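Local coordinates for protein tRNA (adenine-N(1)-)-methyltransferase (Thermus thermophilus, PDB 2PWY) that catalyses the S-adenosyl-L-methionine-dependent methylation of N1 of adenosine 58 in tRNA and is required for cell growth at extreme temperatures, at residues A[64-77]-A[132-144]. Numbering follows the deposited sequence.
Sequences PTLEEYLLHMKRSA and HHLAQAERNVRAF. With SAH (S-adenosyl-L-homocysteine), chain E.
Pro64 and Leu66 receive the ring of Phe144 at the start of the helix 66-72: the carbonyl oxygen of Pro64 lies in the ring plane at its edge, and Leu66 CD1 comes within 3.6 Å of Phe144 CE2. One turn on, Tyr69 forms an offset stack with the same ring, centroids 4.3 Å apart and planes at 18°, while Met73 CB covers the opposite face of the tyrosine. CG anti to the backbone N (chi1 -172°) turns the Tyr69 ring toward the other helix, where its OH donates to Asn140 O at 2.6 Å, in the carbonyl plane on a lone pair. A water donates to both Tyr69 OH and Asn140 OD1, tying the phenol to the amide.

Beyond the helix the chain runs on as a loop against the helix 132-144. Asn140 ND2 donates to Lys74 O at 2.8 Å, and Gln136 NE2, bonded to Asn140 OD1 from above its carbonyl plane, helps set that amide's rotation. The Lys74 and Gln136 side chains cross at about a right angle, the lysine methylenes lying against the amide. Ser76 OG sits over one face of the His133 imidazole, 3.0 Å from CD2, and His133 ND1 donates almost straight (172°) to O3' of S-adenosyl-L-homocysteine; Ala77 CB approaches the ligand sulfur, SD, at 3.7 Å.

In this Rossmann-like methyltransferase domain, the contact joins helix 66-72, and the loop that carries Ala77 into the cofactor pocket, to the helix following strand 123-128. Leu134 packs on strand 150-154, Leu66 and Tyr69 on helix 109-118, and Pro64 and Tyr69 reach Leu21 of strand 19-22 in the N-terminal sheet.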
ATOM      1  N   PRO A  64      13.081 -22.465 -14.522  1.00  9.33           N
ATOM      2  CA  PRO A  64      12.191 -21.334 -14.204  1.00  8.87           C
ATOM      3  C   PRO A  64      11.098 -21.783 -13.252  1.00  8.55           C
ATOM      4  O   PRO A  64      10.538 -22.870 -13.427  1.00  8.48           O
ATOM      5  CB  PRO A  64      11.576 -20.947 -15.561  1.00  8.90           C
ATOM      6  CG  PRO A  64      11.789 -22.151 -16.453  1.00  9.79           C
ATOM      7  CD  PRO A  64      12.972 -22.898 -15.933  1.00  9.49           C
ATOM      8  N   THR A  65      10.846 -20.979 -12.227  1.00  8.41           N
ATOM      9  CA  THR A  65       9.671 -21.171 -11.397  1.00  8.57           C
ATOM     10  C   THR A  65       8.425 -20.861 -12.237  1.00  8.53           C
ATOM     11  O   THR A  65       8.519 -20.233 -13.305  1.00  8.58           O
ATOM     12  CB  THR A  65       9.682 -20.238 -10.184  1.00  8.62           C
ATOM     13  OG1 THR A  65       9.599 -18.874 -10.632  1.00  8.03           O
ATOM     14  CG2 THR A  65      10.964 -20.429  -9.350  1.00  8.07           C
ATOM     15  N   LEU A  66       7.253 -21.284 -11.757  1.00  8.34           N
ATOM     16  CA  LEU A  66       6.019 -20.974 -12.467  1.00  8.53           C
ATOM     17  C   LEU A  66       5.825 -19.451 -12.595  1.00  8.54           C
ATOM     18  O   LEU A  66       5.393 -18.969 -13.641  1.00  8.26           O
ATOM     19  CB  LEU A  66       4.823 -21.657 -11.792  1.00  8.98           C
ATOM     20  CG  LEU A  66       3.450 -21.426 -12.429  1.00  8.57           C
ATOM     21  CD1 LEU A  66       3.443 -21.804 -13.916  1.00  8.86           C
ATOM     22  CD2 LEU A  66       2.371 -22.190 -11.678  1.00 10.40           C
ATOM     23  N   GLU A  67       6.169 -18.706 -11.537  1.00  8.54           N
ATOM     24  CA  GLU A  67       6.179 -17.245 -11.594  1.00  9.71           C
ATOM     25  C   GLU A  67       7.062 -16.744 -12.750  1.00  9.73           C
ATOM     26  O   GLU A  67       6.615 -15.955 -13.579  1.00 10.40           O
ATOM     27  CB  GLU A  67       6.654 -16.664 -10.262  1.00  9.89           C
ATOM     28  CG  GLU A  67       6.714 -15.134 -10.245  1.00 11.13           C
ATOM     29  CD  GLU A  67       7.207 -14.595  -8.917  1.00 11.47           C
ATOM     30  OE1 GLU A  67       7.890 -15.348  -8.176  1.00 12.65           O
ATOM     31  OE2 GLU A  67       6.888 -13.424  -8.612  1.00 12.12           O
ATOM     32  N   GLU A  68       8.305 -17.220 -12.818  1.00  9.63           N
ATOM     33  CA  GLU A  68       9.238 -16.791 -13.879  1.00  9.79           C
ATOM     34  C   GLU A  68       8.718 -17.150 -15.263  1.00 10.12           C
ATOM     35  O   GLU A  68       8.814 -16.355 -16.198  1.00  9.87           O
ATOM     36  CB  GLU A  68      10.624 -17.390 -13.664  1.00  9.62           C
ATOM     37  CG  GLU A  68      11.357 -16.738 -12.493  1.00  9.91           C
ATOM     38  CD  GLU A  68      12.631 -17.462 -12.078  1.00 11.41           C
ATOM     39  OE1 GLU A  68      12.719 -18.700 -12.240  1.00  9.31           O
ATOM     40  OE2 GLU A  68      13.532 -16.778 -11.551  1.00 10.42           O
ATOM     41  N   TYR A  69       8.159 -18.348 -15.378  1.00 10.27           N
ATOM     42  CA  TYR A  69       7.591 -18.814 -16.629  1.00 11.40           C
ATOM     43  C   TYR A  69       6.440 -17.922 -17.117  1.00 11.70           C
ATOM     44  O   TYR A  69       6.447 -17.494 -18.276  1.00 12.19           O
ATOM     45  CB  TYR A  69       7.129 -20.263 -16.478  1.00 11.02           C
ATOM     46  CG  TYR A  69       6.695 -20.886 -17.771  1.00 11.35           C
ATOM     47  CD1 TYR A  69       7.606 -21.085 -18.813  1.00 10.86           C
ATOM     48  CD2 TYR A  69       5.381 -21.274 -17.961  1.00 10.64           C
ATOM     49  CE1 TYR A  69       7.202 -21.676 -20.028  1.00 11.95           C
ATOM     50  CE2 TYR A  69       4.962 -21.857 -19.165  1.00 11.49           C
ATOM     51  CZ  TYR A  69       5.876 -22.055 -20.190  1.00 11.92           C
ATOM     52  OH  TYR A  69       5.452 -22.632 -21.370  1.00 11.65           O
ATOM     53  N   LEU A  70       5.449 -17.658 -16.259  1.00 11.86           N
ATOM     54  CA  LEU A  70       4.349 -16.766 -16.651  1.00 12.43           C
ATOM     55  C   LEU A  70       4.828 -15.411 -17.140  1.00 13.05           C
ATOM     56  O   LEU A  70       4.268 -14.854 -18.082  1.00 13.38           O
ATOM     57  CB  LEU A  70       3.338 -16.552 -15.517  1.00 12.73           C
ATOM     58  CG  LEU A  70       2.072 -17.377 -15.603  1.00 13.38           C
ATOM     59  CD1 LEU A  70       2.411 -18.835 -15.296  1.00 15.01           C
ATOM     60  CD2 LEU A  70       1.001 -16.842 -14.658  1.00 10.69           C
ATOM     61  N   LEU A  71       5.862 -14.882 -16.489  1.00 13.47           N
ATOM     62  CA  LEU A  71       6.337 -13.539 -16.781  1.00 14.03           C
ATOM     63  C   LEU A  71       7.120 -13.458 -18.092  1.00 14.01           C
ATOM     64  O   LEU A  71       7.214 -12.381 -18.679  1.00 14.91           O
ATOM     65  CB  LEU A  71       7.175 -13.007 -15.627  1.00 13.84           C
ATOM     66  CG  LEU A  71       6.458 -12.806 -14.285  1.00 15.11           C
ATOM     67  CD1 LEU A  71       7.506 -12.439 -13.249  1.00 16.28           C
ATOM     68  CD2 LEU A  71       5.363 -11.738 -14.394  1.00 15.88           C
ATOM     69  N   HIS A  72       7.656 -14.590 -18.553  1.00 13.93           N
ATOM     70  CA  HIS A  72       8.535 -14.618 -19.735  1.00 13.92           C
ATOM     71  C   HIS A  72       8.006 -15.429 -20.928  1.00 13.52           C
ATOM     72  O   HIS A  72       8.482 -15.257 -22.058  1.00 13.23           O
ATOM     73  CB  HIS A  72       9.959 -15.068 -19.340  1.00 14.21           C
ATOM     74  CG  HIS A  72      10.592 -14.195 -18.300  1.00 15.44           C
ATOM     75  ND1 HIS A  72      11.252 -13.024 -18.612  1.00 18.44           N
ATOM     76  CD2 HIS A  72      10.632 -14.299 -16.950  1.00 15.55           C
ATOM     77  CE1 HIS A  72      11.669 -12.445 -17.501  1.00 17.10           C
ATOM     78  NE2 HIS A  72      11.314 -13.200 -16.478  1.00 18.12           N
ATOM     79  N   MET A  73       7.011 -16.289 -20.700  1.00 12.90           N
ATOM     80  CA  MET A  73       6.446 -17.095 -21.785  1.00 13.11           C
ATOM     81  C   MET A  73       5.775 -16.235 -22.867  1.00 13.91           C
ATOM     82  O   MET A  73       5.288 -15.130 -22.590  1.00 13.81           O
ATOM     83  CB  MET A  73       5.444 -18.131 -21.249  1.00 12.94           C
ATOM     84  CG  MET A  73       4.146 -17.534 -20.702  1.00 11.66           C
ATOM     85  SD  MET A  73       3.106 -18.789 -19.953  1.00 12.59           S
ATOM     86  CE  MET A  73       1.593 -17.860 -19.748  1.00 10.44           C
ATOM     87  N   LYS A  74       5.775 -16.757 -24.091  1.00 15.12           N
ATOM     88  CA  LYS A  74       5.083 -16.154 -25.229  1.00 16.86           C
ATOM     89  C   LYS A  74       3.617 -16.006 -24.853  1.00 16.79           C
ATOM     90  O   LYS A  74       3.064 -16.851 -24.135  1.00 17.09           O
ATOM     91  CB  LYS A  74       5.223 -17.078 -26.450  1.00 16.70           C
ATOM     92  CG  LYS A  74       4.657 -16.550 -27.768  1.00 19.11           C
ATOM     93  CD  LYS A  74       4.898 -17.574 -28.879  1.00 19.64           C
ATOM     94  CE  LYS A  74       4.286 -17.146 -30.210  1.00 24.39           C
ATOM     95  NZ  LYS A  74       5.271 -16.427 -31.061  1.00 27.25           N
ATOM     96  N   ARG A  75       2.989 -14.931 -25.310  1.00 17.11           N
ATOM     97  CA  ARG A  75       1.563 -14.754 -25.058  1.00 17.47           C
ATOM     98  C   ARG A  75       0.840 -14.069 -26.202  1.00 17.88           C
ATOM     99  O   ARG A  75       1.461 -13.367 -27.005  1.00 18.04           O
ATOM    100  CB  ARG A  75       1.339 -13.976 -23.754  1.00 17.85           C
ATOM    101  CG  ARG A  75       1.517 -12.457 -23.840  1.00 17.80           C
ATOM    102  CD  ARG A  75       2.976 -12.020 -23.720  1.00 19.58           C
ATOM    103  NE  ARG A  75       3.692 -12.775 -22.686  1.00 19.18           N
ATOM    104  CZ  ARG A  75       3.709 -12.468 -21.391  1.00 19.87           C
ATOM    105  NH1 ARG A  75       4.396 -13.235 -20.551  1.00 17.79           N
ATOM    106  NH2 ARG A  75       3.040 -11.409 -20.933  1.00 18.31           N
ATOM    107  N   SER A  76      -0.471 -14.274 -26.277  1.00 18.05           N
ATOM    108  CA  SER A  76      -1.315 -13.355 -27.034  1.00 18.81           C
ATOM    109  C   SER A  76      -2.064 -12.540 -25.987  1.00 18.50           C
ATOM    110  O   SER A  76      -1.706 -11.387 -25.718  1.00 18.49           O
ATOM    111  CB  SER A  76      -2.241 -14.087 -28.010  1.00 19.25           C
ATOM    112  OG  SER A  76      -3.051 -15.029 -27.332  1.00 22.22           O
ATOM    113  N   ALA A  77      -3.055 -13.164 -25.350  1.00 18.02           N
ATOM    114  CA  ALA A  77      -3.705 -12.579 -24.182  1.00 17.47           C
ATOM    115  C   ALA A  77      -2.716 -12.461 -23.016  1.00 16.93           C
ATOM    116  O   ALA A  77      -1.975 -13.394 -22.726  1.00 16.16           O
ATOM    117  CB  ALA A  77      -4.909 -13.420 -23.781  1.00 17.68           C
ATOM    118  N   HIS A 132      -6.825 -18.859 -31.798  1.00 16.29           N
ATOM    119  CA  HIS A 132      -5.395 -18.569 -31.765  1.00 16.82           C
ATOM    120  C   HIS A 132      -4.916 -18.448 -30.315  1.00 16.21           C
ATOM    121  O   HIS A 132      -3.825 -18.923 -29.972  1.00 16.45           O
ATOM    122  CB  HIS A 132      -5.025 -17.320 -32.572  1.00 17.70           C
ATOM    123  CG  HIS A 132      -3.618 -16.865 -32.341  1.00 21.24           C
ATOM    124  ND1 HIS A 132      -2.524 -17.590 -32.765  1.00 24.30           N
ATOM    125  CD2 HIS A 132      -3.124 -15.784 -31.687  1.00 23.86           C
ATOM    126  CE1 HIS A 132      -1.417 -16.967 -32.400  1.00 25.06           C
ATOM    127  NE2 HIS A 132      -1.754 -15.868 -31.747  1.00 25.83           N
ATOM    128  N   HIS A 133      -5.744 -17.830 -29.474  1.00 15.45           N
ATOM    129  CA  HIS A 133      -5.458 -17.749 -28.047  1.00 14.72           C
ATOM    130  C   HIS A 133      -5.329 -19.153 -27.458  1.00 14.11           C
ATOM    131  O   HIS A 133      -4.356 -19.453 -26.763  1.00 13.23           O
ATOM    132  CB  HIS A 133      -6.532 -16.933 -27.308  1.00 14.59           C
ATOM    133  CG  HIS A 133      -6.462 -15.451 -27.558  1.00 15.01           C
ATOM    134  ND1 HIS A 133      -7.092 -14.534 -26.745  1.00 15.18           N
ATOM    135  CD2 HIS A 133      -5.837 -14.730 -28.521  1.00 15.60           C
ATOM    136  CE1 HIS A 133      -6.862 -13.313 -27.194  1.00 16.31           C
ATOM    137  NE2 HIS A 133      -6.093 -13.403 -28.266  1.00 15.57           N
ATOM    138  N   LEU A 134      -6.299 -20.012 -27.751  1.00 13.84           N
ATOM    139  CA  LEU A 134      -6.291 -21.375 -27.224  1.00 13.73           C
ATOM    140  C   LEU A 134      -5.064 -22.174 -27.676  1.00 13.73           C
ATOM    141  O   LEU A 134      -4.436 -22.851 -26.872  1.00 13.60           O
ATOM    142  CB  LEU A 134      -7.583 -22.118 -27.572  1.00 13.62           C
ATOM    143  CG  LEU A 134      -7.681 -23.537 -26.998  1.00 13.42           C
ATOM    144  CD1 LEU A 134      -7.518 -23.560 -25.464  1.00 12.77           C
ATOM    145  CD2 LEU A 134      -8.991 -24.199 -27.404  1.00 13.51           C
ATOM    146  N   ALA A 135      -4.707 -22.072 -28.956  1.00 13.66           N
ATOM    147  CA  ALA A 135      -3.511 -22.751 -29.452  1.00 13.58           C
ATOM    148  C   ALA A 135      -2.245 -22.349 -28.686  1.00 13.54           C
ATOM    149  O   ALA A 135      -1.468 -23.220 -28.284  1.00 13.46           O
ATOM    150  CB  ALA A 135      -3.340 -22.526 -30.951  1.00 13.82           C
ATOM    151  N   GLN A 136      -2.057 -21.046 -28.454  1.00 13.33           N
ATOM    152  CA  GLN A 136      -0.890 -20.561 -27.705  1.00 13.73           C
ATOM    153  C   GLN A 136      -0.947 -21.036 -26.252  1.00 12.97           C
ATOM    154  O   GLN A 136       0.068 -21.468 -25.690  1.00 12.70           O
ATOM    155  CB  GLN A 136      -0.772 -19.031 -27.764  1.00 14.41           C
ATOM    156  CG  GLN A 136       0.539 -18.472 -27.165  1.00 17.00           C
ATOM    157  CD  GLN A 136       1.786 -19.051 -27.825  1.00 20.75           C
ATOM    158  OE1 GLN A 136       1.908 -19.037 -29.052  1.00 24.73           O
ATOM    159  NE2 GLN A 136       2.714 -19.564 -27.017  1.00 20.89           N
ATOM    160  N   ALA A 137      -2.140 -20.973 -25.658  1.00 12.22           N
ATOM    161  CA  ALA A 137      -2.316 -21.405 -24.266  1.00 11.55           C
ATOM    162  C   ALA A 137      -1.935 -22.872 -24.121  1.00 11.37           C
ATOM    163  O   ALA A 137      -1.204 -23.241 -23.205  1.00 11.46           O
ATOM    164  CB  ALA A 137      -3.743 -21.173 -23.800  1.00 11.49           C
ATOM    165  N   GLU A 138      -2.422 -23.703 -25.038  1.00 11.57           N
ATOM    166  CA  GLU A 138      -2.086 -25.123 -25.014  1.00 12.18           C
ATOM    167  C   GLU A 138      -0.578 -25.339 -25.134  1.00 12.12           C
ATOM    168  O   GLU A 138      -0.023 -26.126 -24.375  1.00 11.70           O
ATOM    169  CB  GLU A 138      -2.886 -25.896 -26.073  1.00 12.31           C
ATOM    170  CG  GLU A 138      -4.396 -25.882 -25.786  1.00 13.53           C
ATOM    171  CD  GLU A 138      -5.223 -26.660 -26.797  1.00 14.06           C
ATOM    172  OE1 GLU A 138      -4.662 -27.087 -27.823  1.00 19.62           O
ATOM    173  OE2 GLU A 138      -6.443 -26.835 -26.568  1.00 15.18           O
ATOM    174  N   ARG A 139       0.090 -24.633 -26.049  1.00 12.60           N
ATOM    175  CA  ARG A 139       1.558 -24.742 -26.155  1.00 13.34           C
ATOM    176  C   ARG A 139       2.230 -24.349 -24.844  1.00 12.35           C
ATOM    177  O   ARG A 139       3.142 -25.043 -24.365  1.00 11.43           O
ATOM    178  CB  ARG A 139       2.118 -23.895 -27.311  1.00 13.25           C
ATOM    179  CG  ARG A 139       1.931 -24.527 -28.697  1.00 16.58           C
ATOM    180  CD  ARG A 139       2.719 -23.786 -29.797  1.00 17.08           C
ATOM    181  NE  ARG A 139       2.155 -22.471 -30.096  1.00 22.74           N
ATOM    182  CZ  ARG A 139       1.153 -22.244 -30.945  1.00 23.69           C
ATOM    183  NH1 ARG A 139       0.581 -23.245 -31.607  1.00 24.58           N
ATOM    184  NH2 ARG A 139       0.716 -21.003 -31.124  1.00 24.29           N
ATOM    185  N   ASN A 140       1.774 -23.238 -24.264  1.00 11.32           N
ATOM    186  CA  ASN A 140       2.378 -22.723 -23.035  1.00 11.40           C
ATOM    187  C   ASN A 140       2.261 -23.726 -21.891  1.00 11.17           C
ATOM    188  O   ASN A 140       3.232 -23.968 -21.167  1.00 11.53           O
ATOM    189  CB  ASN A 140       1.748 -21.385 -22.643  1.00 11.05           C
ATOM    190  CG  ASN A 140       2.232 -20.227 -23.510  1.00 12.33           C
ATOM    191  OD1 ASN A 140       3.217 -20.341 -24.247  1.00 11.84           O
ATOM    192  ND2 ASN A 140       1.544 -19.101 -23.413  1.00 13.35           N
ATOM    193  N   VAL A 141       1.074 -24.322 -21.750  1.00 11.24           N
ATOM    194  CA  VAL A 141       0.816 -25.298 -20.692  1.00 11.49           C
ATOM    195  C   VAL A 141       1.662 -26.555 -20.918  1.00 11.84           C
ATOM    196  O   VAL A 141       2.334 -27.049 -20.013  1.00 11.31           O
ATOM    197  CB  VAL A 141      -0.690 -25.656 -20.619  1.00 11.37           C
ATOM    198  CG1 VAL A 141      -0.949 -26.816 -19.647  1.00 11.78           C
ATOM    199  CG2 VAL A 141      -1.493 -24.415 -20.216  1.00 11.06           C
ATOM    200  N   ARG A 142       1.632 -27.059 -22.146  1.00 13.05           N
ATOM    201  CA  ARG A 142       2.273 -28.335 -22.423  1.00 14.27           C
ATOM    202  C   ARG A 142       3.799 -28.258 -22.318  1.00 13.90           C
ATOM    203  O   ARG A 142       4.445 -29.242 -21.940  1.00 14.07           O
ATOM    204  CB  ARG A 142       1.774 -28.905 -23.750  1.00 14.99           C
ATOM    205  CG  ARG A 142       0.312 -29.347 -23.613  1.00 17.77           C
ATOM    206  CD  ARG A 142      -0.472 -29.377 -24.922  1.00 22.79           C
ATOM    207  NE  ARG A 142      -1.850 -29.801 -24.655  1.00 25.46           N
ATOM    208  CZ  ARG A 142      -2.807 -29.910 -25.573  1.00 27.19           C
ATOM    209  NH1 ARG A 142      -2.561 -29.627 -26.847  1.00 29.15           N
ATOM    210  NH2 ARG A 142      -4.021 -30.306 -25.208  1.00 28.91           N
ATOM    211  N   ALA A 143       4.358 -27.077 -22.588  1.00 13.64           N
ATOM    212  CA  ALA A 143       5.806 -26.858 -22.537  1.00 13.53           C
ATOM    213  C   ALA A 143       6.354 -26.883 -21.112  1.00 13.53           C
ATOM    214  O   ALA A 143       7.563 -27.060 -20.903  1.00 14.38           O
ATOM    215  CB  ALA A 143       6.168 -25.534 -23.215  1.00 13.50           C
ATOM    216  N   PHE A 144       5.461 -26.708 -20.136  1.00 13.05           N
ATOM    217  CA  PHE A 144       5.857 -26.549 -18.736  1.00 13.03           C
ATOM    218  C   PHE A 144       5.326 -27.664 -17.836  1.00 13.03           C
ATOM    219  O   PHE A 144       5.913 -27.948 -16.787  1.00 13.18           O
ATOM    220  CB  PHE A 144       5.329 -25.208 -18.224  1.00 12.78           C
ATOM    221  CG  PHE A 144       5.950 -24.757 -16.936  1.00 13.54           C
ATOM    222  CD1 PHE A 144       7.215 -24.167 -16.930  1.00 13.75           C
ATOM    223  CD2 PHE A 144       5.272 -24.896 -15.730  1.00 12.56           C
ATOM    224  CE1 PHE A 144       7.797 -23.726 -15.732  1.00 14.05           C
ATOM    225  CE2 PHE A 144       5.855 -24.468 -14.536  1.00 14.42           C
ATOM    226  CZ  PHE A 144       7.114 -23.873 -14.543  1.00 12.56           C
TER
HETATM  227  N   SAH E 501      -6.035 -15.969 -17.202  1.00 10.31           N
HETATM  228  CA  SAH E 501      -5.479 -16.080 -18.589  1.00 10.06           C
HETATM  229  CB  SAH E 501      -5.731 -14.805 -19.383  1.00 10.50           C
HETATM  230  CG  SAH E 501      -7.194 -14.666 -19.814  1.00 10.16           C
HETATM  231  SD  SAH E 501      -7.365 -13.277 -20.967  1.00 11.55           S
HETATM  232  C   SAH E 501      -3.997 -16.390 -18.492  1.00 10.55           C
HETATM  233  O   SAH E 501      -3.437 -16.390 -17.385  1.00  9.69           O
HETATM  234  OXT SAH E 501      -3.346 -16.663 -19.506  1.00 10.56           O
HETATM  235  C5' SAH E 501      -9.144 -13.480 -21.242  1.00 11.42           C
HETATM  236  C4' SAH E 501      -9.448 -14.574 -22.272  1.00 12.91           C
HETATM  237  O4' SAH E 501     -10.805 -14.949 -22.152  1.00 12.68           O
HETATM  238  C3' SAH E 501      -9.251 -14.167 -23.738  1.00 12.67           C
HETATM  239  O3' SAH E 501      -8.405 -15.132 -24.355  1.00 13.49           O
HETATM  240  C2' SAH E 501     -10.658 -14.179 -24.335  1.00 13.42           C
HETATM  241  O2' SAH E 501     -10.708 -14.642 -25.665  1.00 14.81           O
HETATM  242  C1' SAH E 501     -11.360 -15.174 -23.445  1.00 13.17           C
HETATM  243  N9  SAH E 501     -12.810 -15.024 -23.242  1.00 12.47           N
HETATM  244  C8  SAH E 501     -13.486 -13.875 -22.945  1.00 12.99           C
HETATM  245  N7  SAH E 501     -14.784 -14.205 -22.754  1.00 13.05           N
HETATM  246  C5  SAH E 501     -14.938 -15.542 -22.876  1.00 12.97           C
HETATM  247  C6  SAH E 501     -16.047 -16.390 -22.775  1.00 13.50           C
HETATM  248  N6  SAH E 501     -17.267 -15.908 -22.487  1.00 13.78           N
HETATM  249  N1  SAH E 501     -15.848 -17.750 -22.971  1.00 13.10           N
HETATM  250  C2  SAH E 501     -14.604 -18.252 -23.268  1.00 13.07           C
HETATM  251  N3  SAH E 501     -13.522 -17.402 -23.376  1.00 12.98           N
HETATM  252  C4  SAH E 501     -13.690 -16.072 -23.180  1.00 12.22           C
HETATM  253  O   HOH W   1       5.832 -21.483 -23.749  1.00 19.92           O